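Local coordinates for protein putative tRNA (Adenine(37)-N6)-methyltransferase (Pseudomonas aeruginosa, PDB 7BTU) that probably transfers a methyl group from S-adenosyl-L-methionine to the modified adenosine 37 of tRNA, at residues Q172-E175 with H176-L180. Numbering follows the deposited sequence.
Sequences QAHE and HGQRL
H174 and Q178, one helical turn apart, touch through CG of Q178 and one face of the H174 imidazole. CG sits 3.9 Å from the ring centroid, displaced toward the rim, a CH-pi contact. The Q178 amide lies almost parallel to the ring, 8° between the planes, with OE1 3.6 Å from H174 NE2. Q178 reaches this place because its chain bends at chi2 (-86°), while the H174 ring stands anti to the backbone N. On another side of the helix, CD2 of H176 brings its ring edge to the carbonyl O of Q172, at 3.2 Å. R179 helps hold the ring's rotation: its NH2 donates to H176 ND1 at 2.9 Å, nearly straight at 169°, from somewhat out of the imidazole plane, and NE adds a weak bond. The guanidinium is itself held by a salt bridge from NH1 to D215. Beneath run four backbone bonds, from H176 N to Q172 O (2.9 Å) through R179 N to E175 O. E175, extended, makes a salt bridge through OE1 to R171. Q172 OE1 accepts a hydrogen bond from V233 N. This is i to i+3 and i to i+4 side-chain pairing on the surface alpha-helix 167-180, tied to the mixed sheet of the TrmO C-terminal domain.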
loop_
_atom_site.group_PDB
_atom_site.type_symbol
_atom_site.label_atom_id
_atom_site.label_comp_id
_atom_site.label_asym_id
_atom_site.label_seq_id
_atom_site.Cartn_x
_atom_site.Cartn_y
_atom_site.Cartn_z
ATOM N N GLN B 172 7.703 -35.240 -13.474
ATOM C CA GLN B 172 7.134 -34.239 -14.388
ATOM C C GLN B 172 7.426 -32.818 -13.926
ATOM O O GLN B 172 7.699 -31.934 -14.756
ATOM C CB GLN B 172 5.617 -34.449 -14.578
ATOM C CG GLN B 172 5.290 -35.764 -15.310
ATOM C CD GLN B 172 3.867 -36.216 -15.059
ATOM O OE1 GLN B 172 3.276 -35.895 -14.002
ATOM N NE2 GLN B 172 3.348 -37.037 -15.952
ATOM N N ALA B 173 7.310 -32.550 -12.621
ATOM C CA ALA B 173 7.656 -31.214 -12.125
ATOM C C ALA B 173 9.102 -30.870 -12.452
ATOM O O ALA B 173 9.410 -29.709 -12.792
ATOM C CB ALA B 173 7.427 -31.105 -10.609
ATOM N N HIS B 174 10.016 -31.852 -12.308
ATOM C CA HIS B 174 11.426 -31.607 -12.615
ATOM C C HIS B 174 11.590 -31.238 -14.086
ATOM O O HIS B 174 12.193 -30.207 -14.421
ATOM C CB HIS B 174 12.270 -32.832 -12.289
ATOM C CG HIS B 174 13.722 -32.629 -12.562
ATOM N ND1 HIS B 174 14.318 -32.996 -13.755
ATOM C CD2 HIS B 174 14.684 -32.034 -11.825
ATOM C CE1 HIS B 174 15.601 -32.674 -13.721
ATOM N NE2 HIS B 174 15.840 -32.068 -12.570
ATOM N N GLU B 175 11.023 -32.069 -14.980
ATOM C CA GLU B 175 11.161 -31.860 -16.426
ATOM C C GLU B 175 10.588 -30.502 -16.845
ATOM O O GLU B 175 11.156 -29.789 -17.679
ATOM C CB GLU B 175 10.415 -32.972 -17.186
ATOM C CG GLU B 175 11.112 -34.360 -17.110
ATOM C CD GLU B 175 10.182 -35.516 -17.507
ATOM O OE1 GLU B 175 8.963 -35.275 -17.711
ATOM O OE2 GLU B 175 10.663 -36.661 -17.596
ATOM N N HIS B 176 9.438 -30.148 -16.309
ATOM C CA HIS B 176 8.874 -28.890 -16.750
ATOM C C HIS B 176 9.624 -27.711 -16.147
ATOM O O HIS B 176 9.717 -26.645 -16.779
ATOM C CB HIS B 176 7.379 -28.881 -16.414
ATOM C CG HIS B 176 6.568 -29.710 -17.362
ATOM N ND1 HIS B 176 6.328 -29.334 -18.669
ATOM C CD2 HIS B 176 5.961 -30.907 -17.201
ATOM C CE1 HIS B 176 5.585 -30.248 -19.267
ATOM N NE2 HIS B 176 5.359 -31.224 -18.398
ATOM N N GLY B 177 10.163 -27.883 -14.936
ATOM C CA GLY B 177 10.978 -26.835 -14.343
ATOM C C GLY B 177 12.233 -26.591 -15.158
ATOM O O GLY B 177 12.623 -25.437 -15.392
ATOM N N GLN B 178 12.853 -27.679 -15.648
ATOM C CA GLN B 178 14.039 -27.541 -16.493
ATOM C C GLN B 178 13.695 -26.815 -17.783
ATOM O O GLN B 178 14.464 -25.971 -18.234
ATOM C CB GLN B 178 14.611 -28.913 -16.810
ATOM C CG GLN B 178 15.088 -29.684 -15.565
ATOM C CD GLN B 178 16.499 -29.314 -15.212
ATOM O OE1 GLN B 178 16.802 -28.904 -14.082
ATOM N NE2 GLN B 178 17.369 -29.458 -16.178
ATOM N N ARG B 179 12.534 -27.134 -18.385
ATOM C CA ARG B 179 12.096 -26.468 -19.617
ATOM C C ARG B 179 11.809 -24.983 -19.381
ATOM O O ARG B 179 12.256 -24.121 -20.147
ATOM C CB ARG B 179 10.832 -27.160 -20.163
ATOM C CG ARG B 179 10.283 -26.507 -21.466
ATOM C CD ARG B 179 9.060 -27.292 -22.033
ATOM N NE ARG B 179 8.027 -27.411 -21.017
ATOM C CZ ARG B 179 7.148 -26.459 -20.719
ATOM N NH1 ARG B 179 7.187 -25.282 -21.376
ATOM N NH2 ARG B 179 6.255 -26.679 -19.751
ATOM N N LEU B 180 11.042 -24.680 -18.321
ATOM C CA LEU B 180 10.582 -23.337 -18.003
ATOM C C LEU B 180 11.645 -22.477 -17.340
ATOM O O LEU B 180 11.482 -21.239 -17.310
ATOM C CB LEU B 180 9.361 -23.410 -17.067
ATOM C CG LEU B 180 8.038 -23.892 -17.714
ATOM C CD1 LEU B 180 6.936 -24.275 -16.682
ATOM C CD2 LEU B 180 7.531 -22.804 -18.674
#